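Local coordinates for naphthalene dioxygenase small subunit (Rhodococcus sp., PDB 2B1X), which forms the small (beta) subunit of naphthalene 1,2-dioxygenase, a Rieske non-heme iron enzyme that dihydroxylates naphthalene at iron centres carried by its large subunit, at residues 88-94 / 122-126; 23-27 / 95-99; 11-15 / 144-149; 135-141 / 153-159. All coordinates share one frame; numbering follows the deposited sequence.

Contact 1: residues 88-94 / 122-126; sequences AEDPPSR and YRTRG
R94 and T124 form an antiparallel hydrogen-bonded backbone pair, R94 N to T124 O at 3.0 Å, drawing loop 88-93 alongside residues 123-126. Three arginines do most of the gripping. R125 points NH1 and NH2 end-on at the carbonyl of P91, each 2.8 Å from P91 O and near the guanidinium plane, and NH1 also bonds to S93 OG. A88 O sits over the centre of one face of that guanidinium. R94, bent at chi2 and chi3, folds back so that NE and NH2 both reach T124 OG1, and NH2 also G126 O at 2.7 Å. Extended R123 sends NE almost straight to S93 OG, at 2.9 Å and 170°. Charge supplements these bonds: R123 NH2 meets E89 OE2 at 2.8 Å in a network that includes R125. Arginine suits these places because its several N-H groups can serve a carbonyl (P91), a hydroxyl (S93) and a carboxylate (E89) at different angles. T124 OG1 also bonds to the backbone O of D159 of a neighbouring subunit, and R125 to E374 of a large subunit. The loop follows helix 71-81, touching it through A88 and E89, and leads into strand 94-106, whose first residue pairs with the end of strand 112-124.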
loop_
_atom_site.group_PDB
_atom_site.type_symbol
_atom_site.label_atom_id
_atom_site.label_comp_id
_atom_site.label_asym_id
_atom_site.label_seq_id
_atom_site.Cartn_x
_atom_site.Cartn_y
_atom_site.Cartn_z
ATOM N N ALA B 88 10.174 20.058 8.673
ATOM C CA ALA B 88 9.370 19.342 7.682
ATOM C C ALA B 88 10.122 19.082 6.380
ATOM O O ALA B 88 9.812 18.132 5.659
ATOM C CB ALA B 88 8.077 20.121 7.361
ATOM N N GLU B 89 11.074 19.940 6.059
ATOM C CA GLU B 89 11.851 19.806 4.813
ATOM C C GLU B 89 13.372 19.871 5.066
ATOM O O GLU B 89 14.163 20.259 4.211
ATOM C CB GLU B 89 11.382 20.877 3.801
ATOM C CG GLU B 89 10.106 20.483 3.016
ATOM C CD GLU B 89 10.225 19.130 2.295
ATOM O OE1 GLU B 89 11.255 18.905 1.619
ATOM O OE2 GLU B 89 9.289 18.293 2.369
ATOM N N ASP B 90 13.780 19.497 6.266
ATOM C CA ASP B 90 15.194 19.376 6.588
ATOM C C ASP B 90 15.345 18.236 7.565
ATOM O O ASP B 90 15.135 18.430 8.771
ATOM C CB ASP B 90 15.690 20.652 7.239
ATOM C CG ASP B 90 17.201 20.774 7.230
ATOM O OD1 ASP B 90 17.898 19.748 6.993
ATOM O OD2 ASP B 90 17.786 21.864 7.467
ATOM N N PRO B 91 15.749 17.054 7.089
ATOM C CA PRO B 91 16.147 16.787 5.691
ATOM C C PRO B 91 15.043 16.967 4.619
ATOM O O PRO B 91 13.877 16.698 4.884
ATOM C CB PRO B 91 16.537 15.305 5.711
ATOM C CG PRO B 91 16.814 15.006 7.186
ATOM C CD PRO B 91 15.862 15.865 7.954
ATOM N N PRO B 92 15.430 17.413 3.433
ATOM C CA PRO B 92 14.478 17.605 2.314
ATOM C C PRO B 92 13.856 16.302 1.825
ATOM O O PRO B 92 14.512 15.255 1.840
ATOM C CB PRO B 92 15.334 18.232 1.205
ATOM C CG PRO B 92 16.727 17.914 1.557
ATOM C CD PRO B 92 16.813 17.767 3.081
ATOM N N SER B 93 12.595 16.385 1.419
ATOM C CA SER B 93 11.948 15.356 0.635
ATOM C C SER B 93 12.701 15.212 -0.703
ATOM O O SER B 93 13.306 16.171 -1.180
ATOM C CB SER B 93 10.510 15.801 0.294
ATOM O OG SER B 93 9.709 16.017 1.446
ATOM N N ARG B 94 12.656 14.017 -1.290
ATOM C CA ARG B 94 12.991 13.812 -2.687
ATOM C C ARG B 94 11.662 13.920 -3.417
ATOM O O ARG B 94 10.724 13.201 -3.107
ATOM C CB ARG B 94 13.583 12.422 -2.916
ATOM C CG ARG B 94 15.024 12.343 -2.581
ATOM C CD ARG B 94 15.278 12.148 -1.111
ATOM N NE ARG B 94 14.529 10.997 -0.599
ATOM C CZ ARG B 94 14.703 10.487 0.609
ATOM N NH1 ARG B 94 15.655 10.994 1.401
ATOM N NH2 ARG B 94 13.988 9.416 0.998
ATOM N N TYR B 122 5.612 13.193 -7.007
ATOM C CA TYR B 122 6.103 12.027 -6.305
ATOM C C TYR B 122 6.909 12.493 -5.113
ATOM O O TYR B 122 7.612 13.485 -5.225
ATOM C CB TYR B 122 6.967 11.154 -7.256
ATOM C CG TYR B 122 7.568 9.883 -6.627
ATOM C CD1 TYR B 122 6.895 8.691 -6.656
ATOM C CD2 TYR B 122 8.833 9.904 -6.018
ATOM C CE1 TYR B 122 7.454 7.515 -6.110
ATOM C CE2 TYR B 122 9.384 8.768 -5.437
ATOM C CZ TYR B 122 8.702 7.591 -5.481
ATOM O OH TYR B 122 9.271 6.502 -4.913
ATOM N N ARG B 123 6.817 11.810 -3.964
ATOM C CA ARG B 123 7.518 12.288 -2.738
ATOM C C ARG B 123 7.995 11.150 -1.817
ATOM O O ARG B 123 7.202 10.307 -1.491
ATOM C CB ARG B 123 6.611 13.261 -1.946
ATOM C CG ARG B 123 7.288 13.929 -0.695
ATOM C CD ARG B 123 6.276 14.500 0.327
ATOM N NE ARG B 123 6.878 15.459 1.267
ATOM C CZ ARG B 123 6.187 16.172 2.150
ATOM N NH1 ARG B 123 4.864 15.989 2.273
ATOM N NH2 ARG B 123 6.817 17.030 2.951
ATOM N N THR B 124 9.293 11.125 -1.444
ATOM C CA THR B 124 9.780 10.249 -0.368
ATOM C C THR B 124 10.529 11.073 0.680
ATOM O O THR B 124 11.077 12.112 0.368
ATOM C CB THR B 124 10.718 9.105 -0.871
ATOM O OG1 THR B 124 11.897 9.675 -1.461
ATOM C CG2 THR B 124 10.078 8.265 -2.014
ATOM N N ARG B 125 10.573 10.559 1.898
ATOM C CA ARG B 125 11.373 11.154 2.991
ATOM C C ARG B 125 12.088 10.070 3.782
ATOM O O ARG B 125 11.540 8.957 3.979
ATOM C CB ARG B 125 10.480 11.955 3.953
ATOM C CG ARG B 125 9.769 13.157 3.348
ATOM C CD ARG B 125 9.079 14.111 4.397
ATOM N NE ARG B 125 9.990 14.502 5.485
ATOM C CZ ARG B 125 11.051 15.278 5.348
ATOM N NH1 ARG B 125 11.376 15.752 4.152
ATOM N NH2 ARG B 125 11.837 15.546 6.407
ATOM N N GLY B 126 13.320 10.352 4.198
ATOM C CA GLY B 126 14.050 9.419 5.057
ATOM C C GLY B 126 14.312 8.077 4.413
ATOM O O GLY B 126 14.369 7.959 3.196
HETATM O O HOH W 1 14.025 13.067 3.675
#

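Contact 2: residues 23-27 / 95-99; sequences AELLD and SRHFV
The H97 imidazole has L26 over one face and the D27 carboxylate at its edge. L26 CB stands 4.2 Å from the ring centroid, a CH-pi contact, while A23 CB packs on H97 CB at 3.7 Å. With CG anti to its carbonyl carbon (chi1 -73°), H97 turns ND1 toward D27 OD1; the bond is modelled as very short, so its length is doubtful. The carboxylate plane is tilted 39° from the ring. The second flat group, the R96 guanidinium, has D27 OD2 over one face; NH1 is 3.8 Å from D27 OD2, a long ion pair acting through charge alone. The main partner of R96 is D159 of a neighbouring subunit.

H97 N points at D27 OD2 at 2.9 Å and 178°, so one carboxylate holds both main chain and side chain of H97. A short acidic residue suits the last turn of a helix lying this close to a strand. Waters extend the join, one bridging L26 O and S95 OG and another D27 O and S95 O. H97 NE2 in turn bonds to I171 O; with both nitrogens engaged by acceptors, the ring is probably positively charged. A23 CB also meets V99 CG2 at 4.1 Å, its small size letting the helix come close to the strand, nearly antiparallel. Such a helix laid along the concave side of a curved sheet is characteristic of the cone-shaped NTF2-like fold.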
loop_
_atom_site.group_PDB
_atom_site.type_symbol
_atom_site.label_atom_id
_atom_site.label_comp_id
_atom_site.label_asym_id
_atom_site.label_seq_id
_atom_site.Cartn_x
_atom_site.Cartn_y
_atom_site.Cartn_z
ATOM N N ALA B 23 9.609 23.396 -12.767
ATOM C CA ALA B 23 9.603 22.096 -12.088
ATOM C C ALA B 23 11.013 21.645 -11.659
ATOM O O ALA B 23 11.210 21.130 -10.557
ATOM C CB ALA B 23 8.957 21.032 -12.989
ATOM N N GLU B 24 11.982 21.812 -12.547
ATOM C CA GLU B 24 13.376 21.500 -12.245
ATOM C C GLU B 24 13.914 22.240 -11.038
ATOM O O GLU B 24 14.583 21.636 -10.191
ATOM C CB GLU B 24 14.280 21.769 -13.461
ATOM C CG GLU B 24 15.746 21.431 -13.230
ATOM C CD GLU B 24 16.638 21.861 -14.372
ATOM O OE1 GLU B 24 16.426 21.401 -15.506
ATOM O OE2 GLU B 24 17.559 22.679 -14.145
ATOM N N LEU B 25 13.660 23.547 -10.971
ATOM C CA LEU B 25 14.052 24.351 -9.813
ATOM C C LEU B 25 13.411 23.785 -8.547
ATOM O O LEU B 25 14.105 23.575 -7.552
ATOM C CB LEU B 25 13.640 25.825 -9.999
ATOM C CG LEU B 25 14.352 26.755 -11.000
ATOM C CD1 LEU B 25 13.827 28.197 -10.870
ATOM C CD2 LEU B 25 15.883 26.773 -10.797
ATOM N N LEU B 26 12.103 23.524 -8.585
ATOM C CA LEU B 26 11.416 22.987 -7.398
ATOM C C LEU B 26 12.025 21.643 -6.978
ATOM O O LEU B 26 12.293 21.413 -5.799
ATOM C CB LEU B 26 9.902 22.790 -7.657
ATOM C CG LEU B 26 8.864 23.878 -7.276
ATOM C CD1 LEU B 26 9.434 25.082 -6.548
ATOM C CD2 LEU B 26 8.053 24.350 -8.474
ATOM N N ASP B 27 12.269 20.769 -7.943
ATOM C CA ASP B 27 12.810 19.450 -7.600
ATOM C C ASP B 27 14.279 19.519 -7.140
ATOM O O ASP B 27 14.802 18.557 -6.623
ATOM C CB ASP B 27 12.619 18.448 -8.749
ATOM C CG ASP B 27 11.138 18.226 -9.098
ATOM O OD1 ASP B 27 10.274 18.402 -8.195
ATOM O OD2 ASP B 27 10.755 17.898 -10.249
ATOM N N SER B 95 11.555 14.863 -4.340
ATOM C CA SER B 95 10.295 15.003 -5.066
ATOM C C SER B 95 10.514 14.997 -6.568
ATOM O O SER B 95 11.609 15.254 -7.045
ATOM C CB SER B 95 9.651 16.324 -4.673
ATOM O OG SER B 95 10.500 17.383 -5.059
ATOM N N ARG B 96 9.454 14.697 -7.320
ATOM C CA ARG B 96 9.494 14.886 -8.764
ATOM C C ARG B 96 8.169 15.414 -9.240
ATOM O O ARG B 96 7.114 14.809 -8.987
ATOM C CB ARG B 96 9.885 13.606 -9.503
ATOM C CG ARG B 96 10.149 13.813 -11.019
ATOM C CD ARG B 96 11.421 13.076 -11.491
ATOM N NE ARG B 96 12.457 13.300 -10.494
ATOM C CZ ARG B 96 13.260 14.360 -10.493
ATOM N NH1 ARG B 96 13.192 15.217 -11.498
ATOM N NH2 ARG B 96 14.145 14.535 -9.495
ATOM N N HIS B 97 8.238 16.536 -9.944
ATOM C CA HIS B 97 7.094 17.129 -10.580
ATOM C C HIS B 97 7.023 16.577 -12.013
ATOM O O HIS B 97 7.773 17.024 -12.882
ATOM C CB HIS B 97 7.250 18.670 -10.650
ATOM C CG HIS B 97 7.079 19.383 -9.332
ATOM N ND1 HIS B 97 7.932 19.189 -8.260
ATOM C CD2 HIS B 97 6.128 20.248 -8.902
ATOM C CE1 HIS B 97 7.536 19.934 -7.234
ATOM N NE2 HIS B 97 6.433 20.572 -7.591
ATOM N N PHE B 98 6.136 15.615 -12.259
ATOM C CA PHE B 98 5.855 15.196 -13.626
ATOM C C PHE B 98 4.752 16.107 -14.169
ATOM O O PHE B 98 3.640 16.145 -13.616
ATOM C CB PHE B 98 5.389 13.736 -13.666
ATOM C CG PHE B 98 6.416 12.762 -13.175
ATOM C CD1 PHE B 98 6.468 12.409 -11.811
ATOM C CD2 PHE B 98 7.365 12.242 -14.045
ATOM C CE1 PHE B 98 7.401 11.495 -11.319
ATOM C CE2 PHE B 98 8.336 11.315 -13.559
ATOM C CZ PHE B 98 8.359 10.951 -12.202
ATOM N N VAL B 99 5.062 16.809 -15.263
ATOM C CA VAL B 99 4.192 17.835 -15.837
ATOM C C VAL B 99 3.870 17.322 -17.253
ATOM O O VAL B 99 4.784 17.133 -18.084
ATOM C CB VAL B 99 4.916 19.207 -15.890
ATOM C CG1 VAL B 99 4.065 20.239 -16.530
ATOM C CG2 VAL B 99 5.373 19.693 -14.439
HETATM O O HOH W 2 10.019 20.193 -4.685
HETATM O O HOH W 3 13.887 16.369 -5.945
HETATM O O HOH W 4 16.167 16.882 -9.353
#

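Contact 3: residues 11-15 / 144-149; sequences TVREI and RAGDSF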
loop_
_atom_site.group_PDB
_atom_site.type_symbol
_atom_site.label_atom_id
_atom_site.label_comp_id
_atom_site.label_asym_id
_atom_site.label_seq_id
_atom_site.Cartn_x
_atom_site.Cartn_y
_atom_site.Cartn_z
ATOM N N THR B 11 5.611 30.159 -29.123
ATOM C CA THR B 11 5.136 30.450 -27.779
ATOM C C THR B 11 4.867 29.180 -26.954
ATOM O O THR B 11 5.227 29.123 -25.777
ATOM C CB THR B 11 3.896 31.342 -27.853
ATOM O OG1 THR B 11 4.231 32.555 -28.539
ATOM C CG2 THR B 11 3.496 31.827 -26.466
ATOM N N VAL B 12 4.247 28.174 -27.577
ATOM C CA VAL B 12 4.007 26.887 -26.930
ATOM C C VAL B 12 5.325 26.287 -26.418
ATOM O O VAL B 12 5.407 25.815 -25.274
ATOM C CB VAL B 12 3.305 25.887 -27.887
ATOM C CG1 VAL B 12 3.278 24.468 -27.300
ATOM C CG2 VAL B 12 1.885 26.355 -28.199
ATOM N N ARG B 13 6.339 26.313 -27.280
ATOM C CA ARG B 13 7.662 25.813 -26.952
ATOM C C ARG B 13 8.232 26.537 -25.733
ATOM O O ARG B 13 8.646 25.907 -24.759
ATOM C CB ARG B 13 8.611 25.957 -28.147
ATOM C CG ARG B 13 9.793 25.007 -28.070
ATOM C CD ARG B 13 10.979 25.401 -28.908
ATOM N NE ARG B 13 12.242 25.171 -28.216
ATOM C CZ ARG B 13 13.430 25.111 -28.817
ATOM N NH1 ARG B 13 13.525 25.255 -30.131
ATOM N NH2 ARG B 13 14.533 24.913 -28.105
ATOM N N GLU B 14 8.233 27.858 -25.798
ATOM C CA GLU B 14 8.759 28.680 -24.731
ATOM C C GLU B 14 8.046 28.414 -23.409
ATOM O O GLU B 14 8.697 28.259 -22.372
ATOM C CB GLU B 14 8.674 30.164 -25.108
ATOM C CG GLU B 14 9.635 30.577 -26.213
ATOM C CD GLU B 14 9.585 32.069 -26.520
ATOM O OE1 GLU B 14 8.798 32.807 -25.859
ATOM O OE2 GLU B 14 10.344 32.512 -27.429
ATOM N N ILE B 15 6.715 28.362 -23.455
ATOM C CA ILE B 15 5.916 28.147 -22.255
ATOM C C ILE B 15 6.179 26.751 -21.695
ATOM O O ILE B 15 6.394 26.584 -20.494
ATOM C CB ILE B 15 4.417 28.425 -22.517
ATOM C CG1 ILE B 15 4.192 29.949 -22.574
ATOM C CG2 ILE B 15 3.550 27.793 -21.448
ATOM C CD1 ILE B 15 2.823 30.397 -23.071
ATOM N N ARG B 144 4.160 37.614 -19.948
ATOM C CA ARG B 144 5.449 37.937 -20.568
ATOM C C ARG B 144 6.201 38.946 -19.721
ATOM O O ARG B 144 5.607 39.866 -19.179
ATOM C CB ARG B 144 5.271 38.498 -21.982
ATOM C CG ARG B 144 5.095 37.442 -23.052
ATOM C CD ARG B 144 5.491 37.911 -24.442
ATOM N NE ARG B 144 4.779 37.191 -25.500
ATOM C CZ ARG B 144 5.192 36.048 -26.041
ATOM N NH1 ARG B 144 6.321 35.465 -25.618
ATOM N NH2 ARG B 144 4.466 35.483 -27.007
ATOM N N ALA B 145 7.502 38.739 -19.581
ATOM C CA ALA B 145 8.366 39.643 -18.827
ATOM C C ALA B 145 9.744 39.530 -19.436
ATOM O O ALA B 145 10.393 38.489 -19.334
ATOM C CB ALA B 145 8.391 39.278 -17.343
ATOM N N GLY B 146 10.171 40.596 -20.112
ATOM C CA GLY B 146 11.392 40.566 -20.893
ATOM C C GLY B 146 11.296 39.512 -21.973
ATOM O O GLY B 146 10.347 39.507 -22.762
ATOM N N ASP B 147 12.258 38.594 -21.984
ATOM C CA ASP B 147 12.284 37.488 -22.951
ATOM C C ASP B 147 11.784 36.167 -22.370
ATOM O O ASP B 147 11.927 35.104 -22.993
ATOM C CB ASP B 147 13.692 37.304 -23.539
ATOM C CG ASP B 147 14.786 37.162 -22.464
ATOM O OD1 ASP B 147 14.480 37.240 -21.245
ATOM O OD2 ASP B 147 15.996 36.984 -22.763
ATOM N N SER B 148 11.198 36.235 -21.177
ATOM C CA SER B 148 10.609 35.074 -20.531
ATOM C C SER B 148 9.191 35.334 -19.991
ATOM O O SER B 148 8.429 36.130 -20.549
ATOM C CB SER B 148 11.530 34.564 -19.419
ATOM O OG SER B 148 11.351 33.170 -19.249
ATOM N N PHE B 149 8.850 34.652 -18.903
ATOM C CA PHE B 149 7.514 34.722 -18.326
ATOM C C PHE B 149 7.586 34.781 -16.814
ATOM O O PHE B 149 8.548 34.323 -16.198
ATOM C CB PHE B 149 6.678 33.508 -18.719
ATOM C CG PHE B 149 6.413 33.397 -20.187
ATOM C CD1 PHE B 149 7.217 32.605 -20.993
ATOM C CD2 PHE B 149 5.344 34.077 -20.767
ATOM C CE1 PHE B 149 6.966 32.502 -22.354
ATOM C CE2 PHE B 149 5.089 33.968 -22.114
ATOM C CZ PHE B 149 5.907 33.185 -22.910
#
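The tip of the beta hairpin formed by strands 132-145 and 148-158 reaches back to the N-terminal helix, R144 and F149 meeting T11, E14 and I15. The tip is a type II' turn from A145 to S148, closed by S148 N to A145 O at 3.0 Å, where glycine readily gives G146 its positive phi (60°). At the buried part of the contact I15 CG1 lies over one face of the F149 ring, offset toward the rim, 4.0 Å from the centroid. E14 CB comes at that ring's edge, in its plane.

This is the usual helix-on-sheet packing of an NTF2-like fold, in which residues spaced i, i+3 and i+4 on one side of the helix divide the work: a branched aliphatic for the buried ring, polar groups for the more open rim. There extended R144 brings its guanidinium across to the helix. NH2 makes a weak hydrogen bond to T11 OG1 at 3.3 Å, and NH1 a long salt bridge to E14 OE1 at 3.6 Å. Both oxygens lie in the guanidinium plane, but the E14 carboxylate stands at 89° to it. F113 of strand 112-124 packs against T11, I15 and R144.

Contact 4: residues 135-141 / 153-159; sequences SGERTDV and KRVVLLD
R138 and R154 lie with their guanidinium groups flat on one another, centres 3.9 Å apart and planes at 15°. R154 NH2 sits over the centre of the R138 group. Nearby carboxylates probably offset the like charges: R138 NH1 meets the C-terminal carboxylate of M172, and R154 NH1 meets E22. D140 supplies a further negative charge. It runs alongside R154, pointing the same way, and is gripped side-on, R154 NE to D140 OD1 at 2.8 Å and R154 NH2 to D140 OD2 at 2.7 Å. Both nitrogens approach from above the carboxylate plane. The bend of R154 at chi3 (-72°) turns NE and NH2 to that side. D140 and R154 face each other as a non-hydrogen-bonded pair on adjacent strands, and the short aspartate leaves its carboxylate beside the NE/NH2 edge of the longer arginine.

On the other face V141 CB meets K153 CB at 3.9 Å, beside T139 and V155, beta-branched residues at home in strands. G136 suits its place because the strands come very close here: G136 CA is only 3.1 Å from L157 O. At the end of the ladder S135 OG donates to the anti lone pair of D159 OD2 (2.8 Å), an oxygen that also pairs with R96 of a neighbouring subunit. Between these side chains runs a regular antiparallel ladder, with T139 N to V155 O at 2.9 Å in one of its hydrogen-bonded pairs. The hairpin lies mid-sheet, strand 112-124 flanking 135-141 and strand 42-49 flanking 153-159, while L19 of helix 10-27 covers the face carrying R138, D140 and R154.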
loop_
_atom_site.group_PDB
_atom_site.type_symbol
_atom_site.label_atom_id
_atom_site.label_comp_id
_atom_site.label_asym_id
_atom_site.label_seq_id
_atom_site.Cartn_x
_atom_site.Cartn_y
_atom_site.Cartn_z
ATOM N N SER B 135 -1.837 13.926 -7.260
ATOM C CA SER B 135 -2.209 14.095 -8.674
ATOM C C SER B 135 -3.154 15.276 -8.783
ATOM O O SER B 135 -3.968 15.493 -7.901
ATOM C CB SER B 135 -2.920 12.868 -9.194
ATOM O OG SER B 135 -3.517 13.163 -10.463
ATOM N N GLY B 136 -3.083 16.035 -9.857
ATOM C CA GLY B 136 -3.990 17.181 -9.965
ATOM C C GLY B 136 -3.839 17.951 -11.244
ATOM O O GLY B 136 -2.962 17.656 -12.064
ATOM N N GLU B 137 -4.666 18.974 -11.395
ATOM C CA GLU B 137 -4.549 19.848 -12.524
ATOM C C GLU B 137 -4.179 21.256 -12.074
ATOM O O GLU B 137 -4.760 21.791 -11.135
ATOM C CB GLU B 137 -5.832 19.836 -13.350
ATOM C CG GLU B 137 -5.686 20.566 -14.674
ATOM C CD GLU B 137 -6.919 20.418 -15.554
ATOM O OE1 GLU B 137 -8.005 20.894 -15.148
ATOM O OE2 GLU B 137 -6.802 19.824 -16.655
ATOM N N ARG B 138 -3.182 21.832 -12.734
ATOM C CA ARG B 138 -2.764 23.208 -12.467
ATOM C C ARG B 138 -3.260 24.066 -13.590
ATOM O O ARG B 138 -3.025 23.753 -14.763
ATOM C CB ARG B 138 -1.240 23.329 -12.376
ATOM C CG ARG B 138 -0.583 22.245 -11.520
ATOM C CD ARG B 138 0.915 22.502 -11.325
ATOM N NE ARG B 138 1.558 22.522 -12.636
ATOM C CZ ARG B 138 2.857 22.716 -12.848
ATOM N NH1 ARG B 138 3.693 22.880 -11.828
ATOM N NH2 ARG B 138 3.312 22.715 -14.103
ATOM N N THR B 139 -3.983 25.117 -13.221
ATOM C CA THR B 139 -4.379 26.166 -14.135
ATOM C C THR B 139 -3.662 27.446 -13.754
ATOM O O THR B 139 -3.856 27.946 -12.646
ATOM C CB THR B 139 -5.923 26.331 -14.100
ATOM O OG1 THR B 139 -6.504 25.051 -14.395
ATOM C CG2 THR B 139 -6.424 27.214 -15.250
ATOM N N ASP B 140 -2.845 27.965 -14.685
ATOM C CA ASP B 140 -1.948 29.096 -14.452
ATOM C C ASP B 140 -2.278 30.275 -15.374
ATOM O O ASP B 140 -2.863 30.123 -16.459
ATOM C CB ASP B 140 -0.465 28.750 -14.690
ATOM C CG ASP B 140 0.015 27.538 -13.910
ATOM O OD1 ASP B 140 -0.638 27.124 -12.905
ATOM O OD2 ASP B 140 1.050 26.902 -14.257
ATOM N N VAL B 141 -1.907 31.447 -14.909
ATOM C CA VAL B 141 -1.803 32.620 -15.776
ATOM C C VAL B 141 -0.330 33.002 -15.784
ATOM O O VAL B 141 0.254 33.294 -14.743
ATOM C CB VAL B 141 -2.713 33.776 -15.301
ATOM C CG1 VAL B 141 -2.557 35.046 -16.200
ATOM C CG2 VAL B 141 -4.156 33.295 -15.280
ATOM N N LYS B 153 -0.616 33.722 -11.540
ATOM C CA LYS B 153 -1.667 32.940 -10.885
ATOM C C LYS B 153 -1.451 31.454 -11.080
ATOM O O LYS B 153 -0.988 31.025 -12.127
ATOM C CB LYS B 153 -3.053 33.344 -11.417
ATOM C CG LYS B 153 -4.249 32.779 -10.630
ATOM C CD LYS B 153 -5.576 33.164 -11.295
ATOM C CE LYS B 153 -6.737 32.350 -10.755
ATOM N NZ LYS B 153 -7.194 32.829 -9.414
ATOM N N ARG B 154 -1.791 30.674 -10.061
ATOM C CA ARG B 154 -1.875 29.234 -10.200
ATOM C C ARG B 154 -2.952 28.707 -9.266
ATOM O O ARG B 154 -2.995 29.077 -8.071
ATOM C CB ARG B 154 -0.537 28.563 -9.896
ATOM C CG ARG B 154 -0.657 27.032 -9.808
ATOM C CD ARG B 154 0.673 26.287 -9.800
ATOM N NE ARG B 154 1.305 26.340 -11.121
ATOM C CZ ARG B 154 2.607 26.224 -11.323
ATOM N NH1 ARG B 154 3.418 26.102 -10.284
ATOM N NH2 ARG B 154 3.095 26.267 -12.555
ATOM N N VAL B 155 -3.808 27.845 -9.813
ATOM C CA VAL B 155 -4.734 27.057 -9.011
ATOM C C VAL B 155 -4.367 25.577 -9.176
ATOM O O VAL B 155 -4.368 25.047 -10.308
ATOM C CB VAL B 155 -6.195 27.281 -9.504
ATOM C CG1 VAL B 155 -7.188 26.364 -8.761
ATOM C CG2 VAL B 155 -6.620 28.746 -9.419
ATOM N N VAL B 156 -4.064 24.898 -8.068
ATOM C CA VAL B 156 -3.780 23.455 -8.112
ATOM C C VAL B 156 -4.995 22.735 -7.590
ATOM O O VAL B 156 -5.261 22.769 -6.403
ATOM C CB VAL B 156 -2.539 23.043 -7.280
ATOM C CG1 VAL B 156 -2.193 21.551 -7.491
ATOM C CG2 VAL B 156 -1.303 23.898 -7.658
ATOM N N LEU B 157 -5.747 22.117 -8.501
ATOM C CA LEU B 157 -6.880 21.270 -8.134
ATOM C C LEU B 157 -6.502 19.779 -8.056
ATOM O O LEU B 157 -6.321 19.106 -9.083
ATOM C CB LEU B 157 -7.994 21.431 -9.160
ATOM C CG LEU B 157 -9.434 21.290 -8.662
ATOM C CD1 LEU B 157 -9.715 22.051 -7.361
ATOM C CD2 LEU B 157 -10.466 21.696 -9.791
ATOM N N LEU B 158 -6.416 19.249 -6.846
ATOM C CA LEU B 158 -5.994 17.857 -6.682
ATOM C C LEU B 158 -7.160 16.910 -6.901
ATOM O O LEU B 158 -8.299 17.229 -6.548
ATOM C CB LEU B 158 -5.366 17.634 -5.300
ATOM C CG LEU B 158 -4.170 18.556 -4.973
ATOM C CD1 LEU B 158 -3.853 18.512 -3.459
ATOM C CD2 LEU B 158 -2.933 18.122 -5.780
ATOM N N ASP B 159 -6.866 15.737 -7.467
ATOM C CA ASP B 159 -7.826 14.622 -7.589
ATOM C C ASP B 159 -8.062 13.829 -6.322
ATOM O O ASP B 159 -8.122 12.585 -6.346
ATOM C CB ASP B 159 -7.369 13.708 -8.712
ATOM C CG ASP B 159 -7.069 14.502 -9.962
ATOM O OD1 ASP B 159 -7.948 15.336 -10.312
ATOM O OD2 ASP B 159 -5.979 14.446 -10.576
#

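In the fold
Helix 10-27 opens the chain; contact 3 joins its first turns (11-15) to 144-149 and closes the longest loop, with contacts 1 and 2 inside. The same helix's last turn joins strand 94-106 in contact 2. Residues 88-94 lie within that loop but find their partner beyond it, at 122-126, so contacts 1 and 2 cross; they also touch, Y122 N lying 3.0 Å from R96 O. Contact 4 follows both in series, and crosses contact 3 by zipping its hairpin. Contacts 2 and 3 tie helix 10-27 to edge strand 94-106 and to the tip of the central hairpin; contacts 1 and 4 join parts of the sheet. Contacts 1 and 3 lie about 31 Å apart, centre to centre.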